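Side-chain contacts in bradyzoite surface antigen BSR4 (Toxoplasma gondii, PDB 2JKS), which serves as a surface antigen of the bradyzoite stage, built from two SRS domains, and binds zinc ions: residues V101-N106 with F134-Q139; S207-T212 with K223-C228. One frame throughout, in Å; residues are numbered along the deposited sequence.

Overall arrangement
The two contacts lie in series along the chain, one in each SRS domain. Their centres are about 39 Å apart, on opposite sides of the chain's centre, and about 23 Å separates their nearest atoms. Contact 1 is in the interior of the first domain, where Trp103, beside edge strand 104-105 of one sheet, meets strand 132-141 of the other. Contact 2, in the second domain, sits at the border of a sheet: the end of edge strand 206-209 packs against the loop between strands 216-218 and 230-232. No strand or sheet is common to both. Contact 1 thus belongs to sheet-to-sheet packing and contact 2 to loop-to-sheet packing; Cys138 lies near contact 1, Cys228 within contact 2.

Contact 1: residues V101-N106 with F134-Q139; sequences VNWKVN and FVVGCQ
Phe134 meets Trp103 ring against ring. Its CE1 lies at the indole edge, close to the indole plane, 3.5 Å from Trp103 NE1, and its CZ is 3.9 Å from Trp103 CZ2. The two planes stand at 86°, with the centroids of the phenyl and the five-membered ring 5.6 Å apart, so the rings are nearly perpendicular but meet obliquely rather than in a T-shape. The phenyl reaches the indole because Phe134 CG sits between the backbone N and the carbonyl carbon (chi1 67°). Two residues on, Val136 points to the same partner and sets its two methyls along one side of the indole: CG1 is 3.7 Å from Trp103 NE1, and CG2 is 4.1 Å from Trp103 CZ2. At this point the backbones are 10.0 Å apart between the CA atoms of Trp103 and Val136, a gap bridged by side chains. Further along, Cys138 bonds to Cys46, a disulfide that joins strand 132-141 to strand 41-47 of the facing sheet. Trp118 and Leu120 of strand 116-121 and Ala42 and Phe44 of strand 41-47 also pack on Trp103, between the two sheets of the SRS beta sandwich. Across the two segments even the polar NE1 has carbon neighbours, so the contact probably rests on dispersion and shape rather than on polar bonds between the segments.

Contact 2: residues S207-T212 with K223-C228; sequences SLQPTT and KDVNRC
Gln209 and Val225 form the tightest apolar meeting, with Gln209 CG 3.3 Å from Val225 CG2. The glutamine CB touches the same methyl, so the aliphatic root of the side chain lies obliquely across the valine. The bend at chi2 (86°) carries CD and OE1 away from the loop, and Gln209 NE2 remains beside it, 4.0 Å from Cys228 CB. NE2 is also 3.7 Å from Val225 O, too far for a hydrogen bond. A second apolar touch follows the cis peptide bond between Gln209 and Pro210: Pro210 CB rests 3.9 Å from Cys228 SG.

Polar bonds shape the loop from within. Residues Asp224 to Arg227 make a type I beta turn, closed by Arg227 N donating to Asp224 O at 2.9 Å. Asp224 OD1 accepts from Asn226 N at 2.9 Å in an Asx turn; the N-H...O angle is 153°, and the donor comes from above the carboxylate, 60° out of its plane. The other oxygen, Asp224 OD2, forms a salt bridge with Arg227 NH1 at 2.9 Å, well out of the guanidinium plane, so charge alone attracts them. Both carboxylate oxygens thus brace the turn that presents Val225 to Gln209.

The sulfur of Cys228 is bonded to Cys218, fastening the loop to strand 216-218. Glu216 on that strand is a zinc ligand of this protein, though without its ion in this chain, and its side chain is about 4 Å from that of Pro210. Val225 also packs on Leu272 and Val276 of strand 269-277, the partner of edge strand 206-209, while Pro210 touches Val273 of that strand and Thr230 of strand 230-232.

Contact 1: residues V101-N106 with F134-Q139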
loop_
_atom_site.group_PDB
_atom_site.type_symbol
_atom_site.label_atom_id
_atom_site.label_comp_id
_atom_site.label_asym_id
_atom_site.label_seq_id
_atom_site.Cartn_x
_atom_site.Cartn_y
_atom_site.Cartn_z
ATOM N N VAL A 101 -12.281 4.284 5.414
ATOM C CA VAL A 101 -12.773 3.443 4.300
ATOM C C VAL A 101 -13.470 2.224 4.872
ATOM O O VAL A 101 -12.924 1.576 5.763
ATOM C CB VAL A 101 -11.634 2.920 3.319
ATOM C CG1 VAL A 101 -12.144 2.981 1.869
ATOM C CG2 VAL A 101 -10.316 3.646 3.495
ATOM N N ASN A 102 -14.676 1.921 4.399
ATOM C CA ASN A 102 -15.401 0.778 4.953
ATOM C C ASN A 102 -16.157 0.145 3.831
ATOM O O ASN A 102 -16.502 0.816 2.825
ATOM C CB ASN A 102 -16.468 1.186 5.995
ATOM C CG ASN A 102 -15.955 2.032 7.116
ATOM O OD1 ASN A 102 -16.286 3.224 7.208
ATOM N ND2 ASN A 102 -15.216 1.422 8.020
ATOM N N TRP A 103 -16.457 -1.145 4.009
ATOM C CA TRP A 103 -17.440 -1.818 3.172
ATOM C C TRP A 103 -18.769 -1.125 3.422
ATOM O O TRP A 103 -19.038 -0.706 4.530
ATOM C CB TRP A 103 -17.593 -3.264 3.588
ATOM C CG TRP A 103 -16.472 -4.184 3.146
ATOM C CD1 TRP A 103 -15.314 -4.449 3.813
ATOM C CD2 TRP A 103 -16.429 -4.956 1.942
ATOM N NE1 TRP A 103 -14.551 -5.337 3.106
ATOM C CE2 TRP A 103 -15.216 -5.695 1.962
ATOM C CE3 TRP A 103 -17.305 -5.112 0.856
ATOM C CZ2 TRP A 103 -14.848 -6.611 0.907
ATOM C CZ3 TRP A 103 -16.955 -5.992 -0.174
ATOM C CH2 TRP A 103 -15.714 -6.715 -0.149
ATOM N N LYS A 104 -19.588 -1.032 2.386
ATOM C CA LYS A 104 -20.864 -0.350 2.463
ATOM C C LYS A 104 -21.950 -1.325 2.095
ATOM O O LYS A 104 -21.896 -1.944 1.043
ATOM C CB LYS A 104 -20.920 0.813 1.493
ATOM C CG LYS A 104 -20.219 2.026 2.002
ATOM C CD LYS A 104 -20.193 3.053 0.942
ATOM C CE LYS A 104 -19.399 4.284 1.424
ATOM N NZ LYS A 104 -19.452 5.299 0.339
ATOM N N VAL A 105 -22.952 -1.418 2.956
ATOM C CA VAL A 105 -24.148 -2.188 2.617
ATOM C C VAL A 105 -24.902 -1.584 1.393
ATOM O O VAL A 105 -25.006 -0.362 1.214
ATOM C CB VAL A 105 -25.050 -2.403 3.868
ATOM C CG1 VAL A 105 -25.824 -1.195 4.150
ATOM C CG2 VAL A 105 -25.963 -3.606 3.660
ATOM N N ASN A 106 -25.367 -2.447 0.511
ATOM C CA ASN A 106 -26.168 -1.984 -0.589
ATOM C C ASN A 106 -27.621 -1.901 -0.084
ATOM O O ASN A 106 -28.190 -2.866 0.452
ATOM C CB ASN A 106 -25.909 -2.796 -1.872
ATOM C CG ASN A 106 -24.406 -2.710 -2.343
ATOM O OD1 ASN A 106 -23.580 -1.950 -1.776
ATOM N ND2 ASN A 106 -24.069 -3.469 -3.382
ATOM N N PHE A 134 -6.798 -8.749 3.713
ATOM C CA PHE A 134 -7.745 -8.906 4.820
ATOM C C PHE A 134 -8.712 -10.001 4.462
ATOM O O PHE A 134 -8.664 -10.536 3.335
ATOM C CB PHE A 134 -8.473 -7.567 5.132
ATOM C CG PHE A 134 -9.412 -7.075 4.023
ATOM C CD1 PHE A 134 -10.717 -7.604 3.910
ATOM C CD2 PHE A 134 -8.999 -6.083 3.132
ATOM C CE1 PHE A 134 -11.572 -7.186 2.946
ATOM C CE2 PHE A 134 -9.898 -5.605 2.126
ATOM C CZ PHE A 134 -11.184 -6.167 2.059
ATOM N N VAL A 135 -9.572 -10.333 5.424
ATOM C CA VAL A 135 -10.538 -11.437 5.314
ATOM C C VAL A 135 -11.911 -10.896 5.808
ATOM O O VAL A 135 -12.007 -10.134 6.797
ATOM C CB VAL A 135 -10.071 -12.729 6.137
ATOM C CG1 VAL A 135 -11.237 -13.667 6.446
ATOM C CG2 VAL A 135 -8.999 -13.532 5.392
ATOM N N VAL A 136 -12.946 -11.274 5.085
ATOM C CA VAL A 136 -14.344 -11.080 5.470
ATOM C C VAL A 136 -15.007 -12.431 5.130
ATOM O O VAL A 136 -14.425 -13.281 4.436
ATOM C CB VAL A 136 -15.043 -9.849 4.730
ATOM C CG1 VAL A 136 -14.433 -8.459 5.143
ATOM C CG2 VAL A 136 -14.987 -10.009 3.157
ATOM N N GLY A 137 -16.212 -12.642 5.622
ATOM C CA GLY A 137 -16.867 -13.911 5.385
ATOM C C GLY A 137 -18.330 -13.827 5.754
ATOM O O GLY A 137 -18.777 -12.815 6.283
ATOM N N CYS A 138 -19.078 -14.884 5.454
ATOM C CA CYS A 138 -20.448 -15.011 5.950
ATOM C C CYS A 138 -20.572 -16.382 6.591
ATOM O O CYS A 138 -19.902 -17.307 6.183
ATOM C CB CYS A 138 -21.465 -14.845 4.808
ATOM S SG CYS A 138 -21.529 -13.152 4.250
ATOM N N GLN A 139 -21.421 -16.484 7.601
ATOM C CA GLN A 139 -21.721 -17.780 8.245
ATOM C C GLN A 139 -23.237 -17.887 8.354
ATOM O O GLN A 139 -23.920 -16.907 8.717
ATOM C CB GLN A 139 -21.072 -17.846 9.619
ATOM C CG GLN A 139 -21.152 -19.220 10.284
ATOM C CD GLN A 139 -20.068 -19.408 11.305
ATOM O OE1 GLN A 139 -19.062 -20.080 11.062
ATOM N NE2 GLN A 139 -20.259 -18.808 12.463
#

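Contact 2: residues S207-T212 with K223-C228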
loop_
_atom_site.group_PDB
_atom_site.type_symbol
_atom_site.label_atom_id
_atom_site.label_comp_id
_atom_site.label_asym_id
_atom_site.label_seq_id
_atom_site.Cartn_x
_atom_site.Cartn_y
_atom_site.Cartn_z
ATOM N N SER A 207 12.555 4.089 4.646
ATOM C CA SER A 207 13.685 4.844 5.220
ATOM C C SER A 207 14.439 5.446 4.079
ATOM O O SER A 207 14.687 4.757 3.089
ATOM C CB SER A 207 14.643 3.903 5.975
ATOM O OG SER A 207 13.992 3.358 7.114
ATOM N N LEU A 208 14.830 6.707 4.226
ATOM C CA LEU A 208 15.651 7.392 3.220
ATOM C C LEU A 208 16.994 6.733 3.014
ATOM O O LEU A 208 17.686 6.368 3.978
ATOM C CB LEU A 208 15.824 8.861 3.606
ATOM C CG LEU A 208 14.593 9.743 3.508
ATOM C CD1 LEU A 208 14.701 10.983 4.391
ATOM C CD2 LEU A 208 14.336 10.145 2.067
ATOM N N GLN A 209 17.361 6.591 1.746
ATOM C CA GLN A 209 18.608 6.002 1.355
ATOM C C GLN A 209 19.388 6.947 0.368
ATOM O O GLN A 209 18.799 7.494 -0.557
ATOM C CB GLN A 209 18.309 4.642 0.711
ATOM C CG GLN A 209 19.535 3.880 0.335
ATOM C CD GLN A 209 20.093 3.041 1.487
ATOM O OE1 GLN A 209 19.890 3.339 2.675
ATOM N NE2 GLN A 209 20.811 1.991 1.125
ATOM N N PRO A 210 20.716 7.147 0.597
ATOM C CA PRO A 210 21.484 6.537 1.731
ATOM C C PRO A 210 21.114 7.199 3.033
ATOM O O PRO A 210 20.503 8.268 3.045
ATOM C CB PRO A 210 22.968 6.848 1.402
ATOM C CG PRO A 210 22.902 8.091 0.494
ATOM C CD PRO A 210 21.541 8.020 -0.254
ATOM N N THR A 211 21.453 6.549 4.151
ATOM C CA THR A 211 21.128 7.094 5.466
ATOM C C THR A 211 21.771 8.497 5.639
ATOM O O THR A 211 21.290 9.363 6.389
ATOM C CB THR A 211 21.654 6.087 6.542
ATOM O OG1 THR A 211 20.913 4.848 6.421
ATOM C CG2 THR A 211 21.432 6.617 7.895
ATOM N N THR A 212 22.886 8.676 4.911
ATOM C CA THR A 212 23.732 9.886 4.895
ATOM C C THR A 212 23.333 10.909 3.794
ATOM O O THR A 212 24.156 11.701 3.333
ATOM C CB THR A 212 25.179 9.466 4.767
ATOM O OG1 THR A 212 25.315 8.512 3.684
ATOM C CG2 THR A 212 25.609 8.773 6.068
ATOM N N LYS A 223 21.708 2.034 -10.861
ATOM C CA LYS A 223 20.237 2.174 -11.073
ATOM C C LYS A 223 19.353 1.430 -10.042
ATOM O O LYS A 223 18.207 1.070 -10.298
ATOM C CB LYS A 223 19.852 1.860 -12.559
ATOM C CG LYS A 223 20.733 2.525 -13.634
ATOM C CD LYS A 223 20.794 4.034 -13.540
ATOM C CE LYS A 223 21.384 4.732 -14.842
ATOM N NZ LYS A 223 22.224 5.949 -14.474
ATOM N N ASP A 224 19.874 1.258 -8.821
ATOM C CA ASP A 224 19.165 0.464 -7.843
ATOM C C ASP A 224 19.597 0.970 -6.492
ATOM O O ASP A 224 20.760 0.829 -6.086
ATOM C CB ASP A 224 19.529 -1.020 -8.032
ATOM C CG ASP A 224 18.840 -1.930 -7.069
ATOM O OD1 ASP A 224 18.027 -1.515 -6.203
ATOM O OD2 ASP A 224 19.099 -3.124 -7.209
ATOM N N VAL A 225 18.659 1.557 -5.769
ATOM C CA VAL A 225 18.979 2.035 -4.420
ATOM C C VAL A 225 19.469 0.908 -3.458
ATOM O O VAL A 225 20.096 1.207 -2.440
ATOM C CB VAL A 225 17.755 2.807 -3.814
ATOM C CG1 VAL A 225 16.646 1.858 -3.358
ATOM C CG2 VAL A 225 18.177 3.748 -2.685
ATOM N N ASN A 226 19.128 -0.344 -3.755
ATOM C CA ASN A 226 19.602 -1.465 -2.952
ATOM C C ASN A 226 21.096 -1.752 -3.146
ATOM O O ASN A 226 21.706 -2.426 -2.287
ATOM C CB ASN A 226 18.822 -2.746 -3.243
ATOM C CG ASN A 226 17.411 -2.731 -2.741
ATOM O OD1 ASN A 226 17.049 -2.063 -1.768
ATOM N ND2 ASN A 226 16.595 -3.554 -3.384
ATOM N N ARG A 227 21.680 -1.259 -4.244
ATOM C CA ARG A 227 23.141 -1.297 -4.471
ATOM C C ARG A 227 23.709 0.127 -4.459
ATOM O O ARG A 227 23.912 0.771 -5.516
ATOM C CB ARG A 227 23.467 -2.054 -5.768
ATOM C CG ARG A 227 22.820 -3.481 -5.791
ATOM C CD ARG A 227 23.208 -4.321 -7.037
ATOM N NE ARG A 227 23.091 -3.529 -8.266
ATOM C CZ ARG A 227 22.082 -3.580 -9.139
ATOM N NH1 ARG A 227 21.057 -4.422 -8.955
ATOM N NH2 ARG A 227 22.103 -2.769 -10.211
ATOM N N CYS A 228 23.857 0.655 -3.253
ATOM C CA CYS A 228 24.189 2.047 -3.045
ATOM C C CYS A 228 25.670 2.251 -2.674
ATOM O O CYS A 228 26.049 1.915 -1.560
ATOM C CB CYS A 228 23.320 2.647 -1.906
ATOM S SG CYS A 228 23.599 4.408 -1.587
#